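Nrps/pks (Streptomyces albus, PDB 4OPF) serves as a ketosynthase domain of the oxazolomycin assembly line, probably handling acyl chains passed along its modules. Local coordinates at residues A[83-88]-A[141-146]; A[107-112]-A[147-152]; A[289-294]-A[321-326]; A[353-358]-A[380-385]. All coordinates share one frame; numbering follows the deposited sequence.

Contact 1 opens first, on helix 79-95, and the chain next lays down strand 107-112, where contact 2 opens. Helix 138-147 then closes contact 1 at 141-146, and the loop after it closes contact 2 at 147-152, so the two loops cross. They touch, and together tie two helices to one flank of the large mixed sheet, beside the second subunit. Contact 3 follows in series, pairing neighbouring strands 291-293 and 322-325 of the same sheet, which helix 300-314 connects. Contact 4 comes last, joining 353-358 to 380-385 in a small separate sheet packed against contact 3. Contacts 1 and 2 lie on the opposite side of the chain's centre from contacts 3 and 4.

Contact 1: A[83-88]-A[141-146]; sequences LLLEET and ANLSHH
Leu-143 reaches from helix 138-147 in among Leu-84, Leu-85 and Thr-88 of helix 79-95. Its CB itself touches nothing on helix 79-95; the branches beyond CG make the approach. With chi1 at -58°, CG stands beside the backbone N and opposite the carbonyl carbon, and the two methyls then divide the work. CD1, which prolongs the chain, comes up to Thr-88 OG1 at 3.6 Å. CD2 is the busier branch: it meets Leu-85 CD2 at 3.8 Å, brushes Leu-84 CB at 4.1 Å, and lies close to Leu-84 O as well. It is also 3.8 Å from Thr-88 OG1, so both methyls flank the hydroxyl. Leu-85 and Leu-143 run alongside each other, pointing opposite ways, and Leu-85 CD2 goes on to rest against His-146 CB at 3.8 Å, near the start of the imidazole.

No hydrogen bond crosses between the helices. The hydroxyl that Leu-143 covers is satisfied within its own helix, since Thr-88 OG1 donates to Leu-84 O at 2.8 Å. That carbonyl also takes the backbone N-H of Thr-88, the two donors arriving from opposite faces of its plane.

Around this apolar core, Phe-67 packs on Leu-85 and its ring meets that of His-146, while the backbone carbonyls of His-145 and His-146 bind Arg-259 of the second subunit. The axes cross at -51° and come within 9.9 Å, both helices resting on strand 107-112: an oblique helix pair layered on a central sheet, as in the N-terminal half of thiolase-fold ketosynthases.

Contact 2: A[107-112]-A[147-152]; sequences IGVYVG and FDLRGP
Leu-149 and Val-109 meet at about a right angle, Leu-149 CD1 touching Val-109 CG2 at 3.8 Å. The leucine's other methyl turns to Ile-107, with CD2 4.1 Å from Ile-107 CB, so the fork at CG spans two strand residues whose side chains lie on one face of the sheet. Its chi1 of -55°, which holds CG opposite the carbonyl carbon, allows this straddling.

Tyr-110 is turned to the other face and crosses Pro-152 obliquely. Its OH touches the proline ring, nearest at Pro-152 CG (3.7 Å), while Pro-152 O lies over a face of the phenol ring. The same carbonyl receives Val-109 N at 2.9 Å in a nearly straight bond and has Gly-108 CA close by as a CA-H...O contact.

Gly-151, lacking a side chain, lets the two backbones close to 4.0 Å between its CA and Gly-108 CA. Its N gives a weak bond to Ile-107 O, and a water donates to both Ile-107 O and Gly-151 O. Farther out, Arg-150 grips Asp-148 side-on, NE to OD1 at 2.9 Å and NH2 to OD2. Asp-148 OD1 also accepts from Arg-259 N of the second subunit.

Asp-148 ends helix 138-147 in a Schellman motif, and the chain then passes into strand 153-156, parallel neighbour of 107-112: a beta-alpha-beta crossover at the edge of the sheet within this chain, next to the second subunit.

Contact 3: A[289-294]-A[321-326]; sequences VTYIET and PCSLGS
Thr-290 O and Ser-323 N begin the backbone pairing of two parallel strands, which continues with Ile-292 N to Ser-323 O, Gly-325 N to Ile-292 O and Thr-294 N to Gly-325 O, all between 2.9 and 3.0 Å. Gly-325 O is gripped twice: Thr-294 OG1 also donates to it at 2.7 Å, from the opposite face of the carbonyl plane to its own N-H. That hydroxyl sits between backbone N and carbonyl carbon (chi1 60°), which turns it to the neighbouring strand.

Apolar contacts gather where Ile-292 faces helix 300-314. Ile-292 CD1 meets Cys-322 SG at 3.8 Å, and Ile-292 CB meets Leu-324 CD2 at 3.9 Å.

On the other face Tyr-291 leans across the neighbouring strand. Its CG is swung away from the backbone N (chi1 -177°), CD1 passes Ser-323 OG at 3.7 Å, and the hydroxyl ends 3.3 Å from Gly-325 CA, where no side chain intervenes. Tyr-291 OH and Glu-293 OE1 both bind Lys-345, while Glu-293 OE2 takes Val-327 N. A phenylalanine in place of Tyr-291 would probably deprive Lys-345 of its hydroxyl partner, leaving more of its hold to Glu-293. Past the strand, Ser-326 OG caps Lys-328 N at the next helix.

Strand 291-293, helix 300-314 and strand 322-325 thus form a beta-alpha-beta unit of the C-terminal half of the thiolase fold.

Contact 4: A[353-358]-A[380-385]; sequences RAIVPF and ALTPWP
Thr-382 O is approached from two neighbouring residues of the opposite strand: Ile-355 N donates to it at 2.9 Å, nearly straight, and Ala-354 CA adds a CA-H...O contact at 3.3 Å. The return bond, Thr-382 N to Ile-355 O, lies in the carbonyl plane, making these two residues a hydrogen-bonded antiparallel pair. Beyond it Trp-384 N reaches Arg-353 O at 3.0 Å, from well above that carbonyl's plane.

Arg-353, with positive phi, ends helix 338-352 in a Schellman motif, and the chain enters this two-stranded antiparallel sheet directly, beside the C-terminal part of the main sheet.

Ile-355 crosses Trp-384 at about a right angle, its CG1 3.9 Å from Trp-384 CE3, while Ile-355 CD1 meets Pro-385 CD at 3.8 Å. Pro-385 CD also lies over one indole face, offset toward the rim, and Trp-384 NE1 binds Pro-388 O. At the other end Leu-381 CD1 lies 4.0 Å from Ala-354 CB, and Pro-357 sets its CD 3.8 Å from Leu-381 N. With an alanine in place of Pro-357, the loss of CG and CD would probably open a gap beside the Ala-380 to Leu-381 peptide and free the backbone to turn. Leu-381 also packs on Ser-32 of helix 24-33.

Contact 1: A[83-88]-A[141-146]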
loop_
_atom_site.group_PDB
_atom_site.type_symbol
_atom_site.label_atom_id
_atom_site.label_comp_id
_atom_site.label_asym_id
_atom_site.label_seq_id
_atom_site.Cartn_x
_atom_site.Cartn_y
_atom_site.Cartn_z
ATOM N N LEU A 83 -1.334 6.073 20.799
ATOM C CA LEU A 83 -0.634 4.884 21.181
ATOM C C LEU A 83 0.500 4.548 20.224
ATOM O O LEU A 83 1.550 4.105 20.656
ATOM C CB LEU A 83 -1.627 3.737 21.203
ATOM C CG LEU A 83 -1.173 2.374 21.666
ATOM C CD1 LEU A 83 -0.583 2.446 23.031
ATOM C CD2 LEU A 83 -2.351 1.395 21.650
ATOM N N LEU A 84 0.271 4.694 18.927
ATOM C CA LEU A 84 1.322 4.481 17.934
ATOM C C LEU A 84 2.494 5.441 18.113
ATOM O O LEU A 84 3.646 5.070 17.885
ATOM C CB LEU A 84 0.795 4.677 16.526
ATOM C CG LEU A 84 0.146 3.459 15.935
ATOM C CD1 LEU A 84 -0.387 3.882 14.570
ATOM C CD2 LEU A 84 1.133 2.293 15.754
ATOM N N LEU A 85 2.208 6.696 18.456
ATOM C CA LEU A 85 3.293 7.652 18.718
ATOM C C LEU A 85 4.225 7.164 19.861
ATOM O O LEU A 85 5.450 7.182 19.723
ATOM C CB LEU A 85 2.731 9.046 19.081
ATOM C CG LEU A 85 2.204 9.826 17.870
ATOM C CD1 LEU A 85 1.387 11.013 18.334
ATOM C CD2 LEU A 85 3.376 10.338 17.051
ATOM N N GLU A 86 3.625 6.720 20.951
ATOM C CA GLU A 86 4.399 6.167 22.077
ATOM C C GLU A 86 5.170 4.958 21.646
ATOM O O GLU A 86 6.359 4.849 21.928
ATOM C CB GLU A 86 3.544 5.701 23.265
ATOM C CG GLU A 86 2.967 6.753 24.111
ATOM C CD GLU A 86 2.328 6.233 25.414
ATOM O OE1 GLU A 86 2.305 4.996 25.706
ATOM O OE2 GLU A 86 1.818 7.104 26.165
ATOM N N GLU A 87 4.484 4.013 21.051
ATOM C CA GLU A 87 5.173 2.765 20.721
ATOM C C GLU A 87 6.235 2.939 19.657
ATOM O O GLU A 87 7.205 2.205 19.650
ATOM C CB GLU A 87 4.212 1.701 20.288
ATOM C CG GLU A 87 3.373 1.213 21.432
ATOM C CD GLU A 87 4.211 0.547 22.541
ATOM O OE1 GLU A 87 5.233 -0.174 22.287
ATOM O OE2 GLU A 87 3.828 0.771 23.682
ATOM N N THR A 88 6.046 3.867 18.719
ATOM C CA THR A 88 7.092 4.132 17.726
ATOM C C THR A 88 8.295 4.733 18.450
ATOM O O THR A 88 9.421 4.307 18.188
ATOM C CB THR A 88 6.586 5.022 16.600
ATOM O OG1 THR A 88 5.478 4.367 15.956
ATOM C CG2 THR A 88 7.710 5.356 15.618
ATOM N N ALA A 141 0.472 9.122 8.844
ATOM C CA ALA A 141 0.890 10.545 8.644
ATOM C C ALA A 141 1.251 11.220 9.954
ATOM O O ALA A 141 2.178 12.025 9.961
ATOM C CB ALA A 141 -0.192 11.392 7.949
ATOM N N ASN A 142 0.571 10.891 11.050
ATOM C CA ASN A 142 0.980 11.434 12.335
ATOM C C ASN A 142 2.377 11.066 12.695
ATOM O O ASN A 142 3.070 11.859 13.261
ATOM C CB ASN A 142 0.115 10.928 13.460
ATOM C CG ASN A 142 -1.157 11.676 13.553
ATOM O OD1 ASN A 142 -1.150 12.888 13.499
ATOM N ND2 ASN A 142 -2.260 10.973 13.707
ATOM N N LEU A 143 2.797 9.849 12.353
ATOM C CA LEU A 143 4.112 9.410 12.698
ATOM C C LEU A 143 5.136 10.131 11.848
ATOM O O LEU A 143 6.167 10.591 12.339
ATOM C CB LEU A 143 4.258 7.895 12.552
ATOM C CG LEU A 143 3.307 7.031 13.357
ATOM C CD1 LEU A 143 3.544 5.555 13.140
ATOM C CD2 LEU A 143 3.454 7.322 14.813
ATOM N N SER A 144 4.865 10.201 10.557
ATOM C CA SER A 144 5.768 10.868 9.635
ATOM C C SER A 144 5.896 12.327 10.029
ATOM O O SER A 144 6.992 12.887 9.932
ATOM C CB SER A 144 5.253 10.773 8.211
ATOM O OG SER A 144 5.225 9.409 7.793
ATOM N N HIS A 145 4.796 12.949 10.421
ATOM C CA HIS A 145 4.831 14.347 10.798
ATOM C C HIS A 145 5.624 14.545 12.099
ATOM O O HIS A 145 6.551 15.338 12.136
ATOM C CB HIS A 145 3.412 14.907 10.957
ATOM C CG HIS A 145 3.381 16.328 11.396
ATOM N ND1 HIS A 145 3.200 16.700 12.706
ATOM C CD2 HIS A 145 3.525 17.479 10.695
ATOM C CE1 HIS A 145 3.218 18.017 12.798
ATOM N NE2 HIS A 145 3.424 18.508 11.589
ATOM N N HIS A 146 5.321 13.765 13.130
ATOM C CA HIS A 146 5.928 13.996 14.409
ATOM C C HIS A 146 7.420 13.681 14.412
ATOM O O HIS A 146 8.165 14.425 14.990
ATOM C CB HIS A 146 5.288 13.224 15.549
ATOM C CG HIS A 146 6.094 13.333 16.817
ATOM N ND1 HIS A 146 6.111 14.483 17.601
ATOM C CD2 HIS A 146 7.012 12.494 17.366
ATOM C CE1 HIS A 146 6.962 14.313 18.604
ATOM N NE2 HIS A 146 7.531 13.121 18.479
#

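Contact 2: A[107-112]-A[147-152]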
loop_
_atom_site.group_PDB
_atom_site.type_symbol
_atom_site.label_atom_id
_atom_site.label_comp_id
_atom_site.label_asym_id
_atom_site.label_seq_id
_atom_site.Cartn_x
_atom_site.Cartn_y
_atom_site.Cartn_z
ATOM N N ILE A 107 12.748 7.454 5.602
ATOM C CA ILE A 107 12.225 6.334 6.346
ATOM C C ILE A 107 10.721 6.242 6.058
ATOM O O ILE A 107 10.013 7.189 6.274
ATOM C CB ILE A 107 12.512 6.529 7.856
ATOM C CG1 ILE A 107 14.047 6.598 8.041
ATOM C CG2 ILE A 107 11.874 5.426 8.663
ATOM C CD1 ILE A 107 14.471 6.601 9.474
ATOM N N GLY A 108 10.270 5.104 5.545
ATOM C CA GLY A 108 8.856 4.909 5.258
ATOM C C GLY A 108 8.123 4.446 6.501
ATOM O O GLY A 108 8.733 3.943 7.449
ATOM N N VAL A 109 6.828 4.700 6.521
ATOM C CA VAL A 109 5.944 4.336 7.593
ATOM C C VAL A 109 4.777 3.556 6.990
ATOM O O VAL A 109 4.077 4.034 6.106
ATOM C CB VAL A 109 5.405 5.577 8.271
ATOM C CG1 VAL A 109 4.379 5.248 9.356
ATOM C CG2 VAL A 109 6.535 6.369 8.868
ATOM N N TYR A 110 4.562 2.347 7.475
ATOM C CA TYR A 110 3.564 1.444 6.952
ATOM C C TYR A 110 2.772 0.901 8.108
ATOM O O TYR A 110 3.322 0.173 8.944
ATOM C CB TYR A 110 4.252 0.296 6.184
ATOM C CG TYR A 110 5.126 0.831 5.066
ATOM C CD1 TYR A 110 4.605 1.149 3.824
ATOM C CD2 TYR A 110 6.428 1.166 5.306
ATOM C CE1 TYR A 110 5.420 1.674 2.809
ATOM C CE2 TYR A 110 7.234 1.674 4.310
ATOM C CZ TYR A 110 6.722 1.938 3.074
ATOM O OH TYR A 110 7.551 2.478 2.103
ATOM N N VAL A 111 1.499 1.276 8.196
ATOM C CA VAL A 111 0.690 0.923 9.347
ATOM C C VAL A 111 -0.480 0.073 8.980
ATOM O O VAL A 111 -1.191 0.388 8.038
ATOM C CB VAL A 111 0.118 2.191 10.025
ATOM C CG1 VAL A 111 -0.807 1.881 11.194
ATOM C CG2 VAL A 111 1.265 3.056 10.500
ATOM N N GLY A 112 -0.680 -1.016 9.722
ATOM C CA GLY A 112 -1.889 -1.798 9.585
ATOM C C GLY A 112 -2.851 -1.381 10.670
ATOM O O GLY A 112 -2.557 -1.466 11.843
ATOM N N PHE A 147 7.847 12.589 13.775
ATOM C CA PHE A 147 9.235 12.212 13.757
ATOM C C PHE A 147 9.989 12.758 12.549
ATOM O O PHE A 147 11.190 12.521 12.430
ATOM C CB PHE A 147 9.310 10.691 13.809
ATOM C CG PHE A 147 8.828 10.107 15.109
ATOM C CD1 PHE A 147 9.611 10.222 16.258
ATOM C CD2 PHE A 147 7.620 9.463 15.203
ATOM C CE1 PHE A 147 9.195 9.672 17.467
ATOM C CE2 PHE A 147 7.221 8.889 16.396
ATOM C CZ PHE A 147 8.014 8.995 17.525
ATOM N N ASP A 148 9.294 13.507 11.683
ATOM C CA ASP A 148 9.846 14.132 10.445
ATOM C C ASP A 148 10.496 13.069 9.493
ATOM O O ASP A 148 11.644 13.196 9.075
ATOM C CB ASP A 148 10.855 15.182 10.801
ATOM C CG ASP A 148 11.233 16.079 9.621
ATOM O OD1 ASP A 148 10.482 16.245 8.586
ATOM O OD2 ASP A 148 12.293 16.699 9.774
ATOM N N LEU A 149 9.753 12.010 9.226
ATOM C CA LEU A 149 10.195 10.927 8.377
ATOM C C LEU A 149 9.710 11.236 6.969
ATOM O O LEU A 149 8.624 11.756 6.794
ATOM C CB LEU A 149 9.604 9.664 8.912
ATOM C CG LEU A 149 9.923 9.409 10.403
ATOM C CD1 LEU A 149 9.291 8.087 10.779
ATOM C CD2 LEU A 149 11.418 9.351 10.608
ATOM N N ARG A 150 10.549 11.004 5.969
ATOM C CA ARG A 150 10.317 11.539 4.618
ATOM C C ARG A 150 10.059 10.472 3.577
ATOM O O ARG A 150 9.913 10.801 2.377
ATOM C CB ARG A 150 11.553 12.335 4.159
ATOM C CG ARG A 150 11.980 13.423 5.107
ATOM C CD ARG A 150 11.120 14.618 5.113
ATOM N NE ARG A 150 11.648 15.630 6.038
ATOM C CZ ARG A 150 12.571 16.537 5.745
ATOM N NH1 ARG A 150 13.096 16.594 4.533
ATOM N NH2 ARG A 150 12.990 17.358 6.676
ATOM N N GLY A 151 10.002 9.217 3.994
ATOM C CA GLY A 151 9.654 8.115 3.091
ATOM C C GLY A 151 8.145 8.078 2.876
ATOM O O GLY A 151 7.414 8.849 3.498
ATOM N N PRO A 152 7.666 7.186 2.006
ATOM C CA PRO A 152 6.209 7.012 1.885
ATOM C C PRO A 152 5.542 6.686 3.204
ATOM O O PRO A 152 6.142 6.004 4.049
ATOM C CB PRO A 152 6.053 5.839 0.881
ATOM C CG PRO A 152 7.386 5.681 0.250
ATOM C CD PRO A 152 8.422 6.193 1.205
HETATM O O HOH W 1 7.259 8.708 6.299
#

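Contact 3: A[289-294]-A[321-326]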
loop_
_atom_site.group_PDB
_atom_site.type_symbol
_atom_site.label_atom_id
_atom_site.label_comp_id
_atom_site.label_asym_id
_atom_site.label_seq_id
_atom_site.Cartn_x
_atom_site.Cartn_y
_atom_site.Cartn_z
ATOM N N VAL A 289 12.292 -24.635 7.713
ATOM C CA VAL A 289 11.359 -23.821 8.527
ATOM C C VAL A 289 10.818 -24.758 9.610
ATOM O O VAL A 289 10.132 -25.715 9.322
ATOM C CB VAL A 289 10.241 -23.217 7.684
ATOM C CG1 VAL A 289 9.282 -22.385 8.524
ATOM C CG2 VAL A 289 10.815 -22.366 6.551
ATOM N N THR A 290 11.138 -24.423 10.843
ATOM C CA THR A 290 10.934 -25.255 12.018
ATOM C C THR A 290 9.650 -24.962 12.782
ATOM O O THR A 290 9.109 -25.855 13.458
ATOM C CB THR A 290 12.133 -25.049 12.948
ATOM O OG1 THR A 290 13.293 -25.454 12.245
ATOM C CG2 THR A 290 12.049 -25.807 14.252
ATOM N N TYR A 291 9.164 -23.733 12.703
ATOM C CA TYR A 291 7.989 -23.315 13.446
ATOM C C TYR A 291 7.132 -22.400 12.579
ATOM O O TYR A 291 7.665 -21.563 11.867
ATOM C CB TYR A 291 8.436 -22.526 14.668
ATOM C CG TYR A 291 7.317 -22.090 15.593
ATOM C CD1 TYR A 291 6.879 -22.931 16.577
ATOM C CD2 TYR A 291 6.680 -20.841 15.459
ATOM C CE1 TYR A 291 5.878 -22.587 17.447
ATOM C CE2 TYR A 291 5.633 -20.484 16.318
ATOM C CZ TYR A 291 5.260 -21.345 17.321
ATOM O OH TYR A 291 4.264 -21.058 18.239
ATOM N N ILE A 292 5.818 -22.568 12.634
ATOM C CA ILE A 292 4.874 -21.698 11.979
ATOM C C ILE A 292 3.863 -21.165 13.014
ATOM O O ILE A 292 3.165 -21.939 13.676
ATOM C CB ILE A 292 4.124 -22.450 10.902
ATOM C CG1 ILE A 292 5.149 -23.045 9.914
ATOM C CG2 ILE A 292 3.138 -21.575 10.177
ATOM C CD1 ILE A 292 4.513 -23.830 8.840
ATOM N N GLU A 293 3.818 -19.848 13.141
ATOM C CA GLU A 293 2.712 -19.150 13.765
ATOM C C GLU A 293 1.551 -19.124 12.741
ATOM O O GLU A 293 1.551 -18.357 11.785
ATOM C CB GLU A 293 3.146 -17.755 14.175
ATOM C CG GLU A 293 2.015 -16.785 14.621
ATOM C CD GLU A 293 1.425 -17.072 16.000
ATOM O OE1 GLU A 293 2.043 -17.918 16.733
ATOM O OE2 GLU A 293 0.338 -16.456 16.354
ATOM N N THR A 294 0.549 -19.943 12.999
ATOM C CA THR A 294 -0.512 -20.242 12.081
ATOM C C THR A 294 -1.546 -19.107 12.081
ATOM O O THR A 294 -1.618 -18.307 12.996
ATOM C CB THR A 294 -1.259 -21.536 12.492
ATOM O OG1 THR A 294 -1.824 -21.380 13.810
ATOM C CG2 THR A 294 -0.330 -22.720 12.505
ATOM N N PRO A 321 9.988 -32.862 11.632
ATOM C CA PRO A 321 9.002 -32.197 12.481
ATOM C C PRO A 321 8.727 -30.748 12.054
ATOM O O PRO A 321 9.613 -30.043 11.529
ATOM C CB PRO A 321 9.671 -32.221 13.873
ATOM C CG PRO A 321 10.401 -33.547 13.841
ATOM C CD PRO A 321 11.017 -33.537 12.456
ATOM N N CYS A 322 7.483 -30.330 12.209
ATOM C CA CYS A 322 7.111 -28.924 12.025
ATOM C C CYS A 322 6.211 -28.519 13.172
ATOM O O CYS A 322 5.141 -29.073 13.327
ATOM C CB CYS A 322 6.399 -28.683 10.698
ATOM S SG CYS A 322 6.199 -26.906 10.279
ATOM N N SER A 323 6.673 -27.549 13.958
ATOM C CA SER A 323 6.002 -27.110 15.134
ATOM C C SER A 323 5.045 -25.929 14.859
ATOM O O SER A 323 5.427 -24.972 14.224
ATOM C CB SER A 323 7.077 -26.772 16.151
ATOM O OG SER A 323 6.463 -26.506 17.371
ATOM N N LEU A 324 3.786 -26.056 15.251
ATOM C CA LEU A 324 2.743 -25.073 14.968
ATOM C C LEU A 324 2.285 -24.418 16.245
ATOM O O LEU A 324 2.168 -25.069 17.291
ATOM C CB LEU A 324 1.509 -25.719 14.332
ATOM C CG LEU A 324 1.746 -26.567 13.084
ATOM C CD1 LEU A 324 0.438 -26.929 12.423
ATOM C CD2 LEU A 324 2.603 -25.863 12.071
ATOM N N GLY A 325 1.986 -23.142 16.138
ATOM C CA GLY A 325 1.449 -22.373 17.217
ATOM C C GLY A 325 0.513 -21.220 16.831
ATOM O O GLY A 325 0.148 -21.013 15.654
ATOM N N SER A 326 0.066 -20.524 17.869
ATOM C CA SER A 326 -0.765 -19.340 17.752
ATOM C C SER A 326 -0.762 -18.528 19.024
ATOM O O SER A 326 -0.957 -19.108 20.098
ATOM C CB SER A 326 -2.222 -19.804 17.490
ATOM O OG SER A 326 -3.089 -18.671 17.474
HETATM O O HOH W 2 9.969 -28.272 14.432
HETATM O O HOH W 3 -2.419 -17.117 15.310
#

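Contact 4: A[353-358]-A[380-385]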
loop_
_atom_site.group_PDB
_atom_site.type_symbol
_atom_site.label_atom_id
_atom_site.label_comp_id
_atom_site.label_asym_id
_atom_site.label_seq_id
_atom_site.Cartn_x
_atom_site.Cartn_y
_atom_site.Cartn_z
ATOM N N ARG A 353 15.902 -18.245 21.052
ATOM C CA ARG A 353 16.067 -19.645 20.631
ATOM C C ARG A 353 15.199 -20.594 21.448
ATOM O O ARG A 353 15.690 -21.535 22.056
ATOM C CB ARG A 353 17.543 -20.060 20.695
ATOM C CG ARG A 353 18.394 -19.156 19.835
ATOM C CD ARG A 353 19.886 -19.346 20.002
ATOM N NE ARG A 353 20.557 -18.299 19.219
ATOM C CZ ARG A 353 21.875 -18.192 19.005
ATOM N NH1 ARG A 353 22.727 -19.082 19.517
ATOM N NH2 ARG A 353 22.343 -17.183 18.260
ATOM N N ALA A 354 13.911 -20.346 21.465
ATOM C CA ALA A 354 13.023 -21.203 22.186
ATOM C C ALA A 354 11.679 -21.252 21.518
ATOM O O ALA A 354 11.245 -20.281 20.871
ATOM C CB ALA A 354 12.873 -20.734 23.633
ATOM N N ILE A 355 11.010 -22.373 21.722
ATOM C CA ILE A 355 9.644 -22.538 21.286
ATOM C C ILE A 355 8.752 -22.429 22.499
ATOM O O ILE A 355 8.989 -23.071 23.482
ATOM C CB ILE A 355 9.469 -23.868 20.577
ATOM C CG1 ILE A 355 10.380 -23.828 19.338
ATOM C CG2 ILE A 355 7.998 -24.032 20.194
ATOM C CD1 ILE A 355 10.058 -24.839 18.291
ATOM N N VAL A 356 7.742 -21.568 22.414
ATOM C CA VAL A 356 6.791 -21.399 23.473
ATOM C C VAL A 356 5.635 -22.393 23.403
ATOM O O VAL A 356 5.365 -22.988 22.363
ATOM C CB VAL A 356 6.248 -20.006 23.475
ATOM C CG1 VAL A 356 7.388 -19.034 23.556
ATOM C CG2 VAL A 356 5.375 -19.737 22.256
ATOM N N PRO A 357 4.960 -22.587 24.537
ATOM C CA PRO A 357 3.844 -23.530 24.541
ATOM C C PRO A 357 2.700 -23.075 23.650
ATOM O O PRO A 357 2.415 -21.880 23.550
ATOM C CB PRO A 357 3.347 -23.523 25.995
ATOM C CG PRO A 357 4.306 -22.745 26.774
ATOM C CD PRO A 357 5.332 -22.128 25.875
ATOM N N PHE A 358 2.034 -24.031 23.053
ATOM C CA PHE A 358 0.745 -23.823 22.456
ATOM C C PHE A 358 -0.355 -24.216 23.438
ATOM O O PHE A 358 -0.319 -25.304 24.029
ATOM C CB PHE A 358 0.637 -24.649 21.201
ATOM C CG PHE A 358 -0.701 -24.586 20.553
ATOM C CD1 PHE A 358 -1.167 -23.409 20.017
ATOM C CD2 PHE A 358 -1.508 -25.706 20.494
ATOM C CE1 PHE A 358 -2.411 -23.343 19.412
ATOM C CE2 PHE A 358 -2.744 -25.658 19.867
ATOM C CZ PHE A 358 -3.205 -24.469 19.329
ATOM N N ALA A 380 5.306 -27.364 25.955
ATOM C CA ALA A 380 6.191 -26.771 26.957
ATOM C C ALA A 380 7.052 -25.670 26.345
ATOM O O ALA A 380 7.167 -25.587 25.143
ATOM C CB ALA A 380 7.087 -27.837 27.532
ATOM N N LEU A 381 7.675 -24.854 27.178
ATOM C CA LEU A 381 8.796 -24.042 26.752
ATOM C C LEU A 381 9.999 -24.932 26.472
ATOM O O LEU A 381 10.499 -25.541 27.357
ATOM C CB LEU A 381 9.196 -23.070 27.845
ATOM C CG LEU A 381 10.288 -22.044 27.465
ATOM C CD1 LEU A 381 9.882 -21.129 26.303
ATOM C CD2 LEU A 381 10.637 -21.218 28.709
ATOM N N THR A 382 10.507 -24.968 25.264
ATOM C CA THR A 382 11.614 -25.859 24.992
ATOM C C THR A 382 12.693 -25.085 24.281
ATOM O O THR A 382 12.406 -24.146 23.563
ATOM C CB THR A 382 11.213 -27.029 24.054
ATOM O OG1 THR A 382 11.247 -26.567 22.718
ATOM C CG2 THR A 382 9.818 -27.503 24.313
ATOM N N PRO A 383 13.952 -25.482 24.491
ATOM C CA PRO A 383 15.001 -24.872 23.698
ATOM C C PRO A 383 14.776 -25.220 22.248
ATOM O O PRO A 383 14.058 -26.160 21.926
ATOM C CB PRO A 383 16.302 -25.502 24.267
ATOM C CG PRO A 383 15.873 -26.619 25.158
ATOM C CD PRO A 383 14.488 -26.297 25.605
ATOM N N TRP A 384 15.350 -24.432 21.356
ATOM C CA TRP A 384 15.110 -24.650 19.952
ATOM C C TRP A 384 15.551 -26.080 19.655
ATOM O O TRP A 384 16.550 -26.522 20.145
ATOM C CB TRP A 384 15.862 -23.618 19.087
ATOM C CG TRP A 384 15.288 -23.424 17.672
ATOM C CD1 TRP A 384 15.723 -24.023 16.551
ATOM C CD2 TRP A 384 14.180 -22.592 17.278
ATOM N NE1 TRP A 384 14.980 -23.625 15.495
ATOM C CE2 TRP A 384 14.027 -22.739 15.914
ATOM C CE3 TRP A 384 13.342 -21.707 17.953
ATOM C CZ2 TRP A 384 13.060 -22.093 15.204
ATOM C CZ3 TRP A 384 12.371 -21.028 17.234
ATOM C CH2 TRP A 384 12.257 -21.221 15.865
ATOM N N PRO A 385 14.787 -26.812 18.851
ATOM C CA PRO A 385 15.248 -28.135 18.486
ATOM C C PRO A 385 16.512 -28.084 17.650
ATOM O O PRO A 385 16.995 -27.025 17.323
ATOM C CB PRO A 385 14.098 -28.709 17.661
ATOM C CG PRO A 385 13.207 -27.592 17.322
ATOM C CD PRO A 385 13.509 -26.445 18.219
#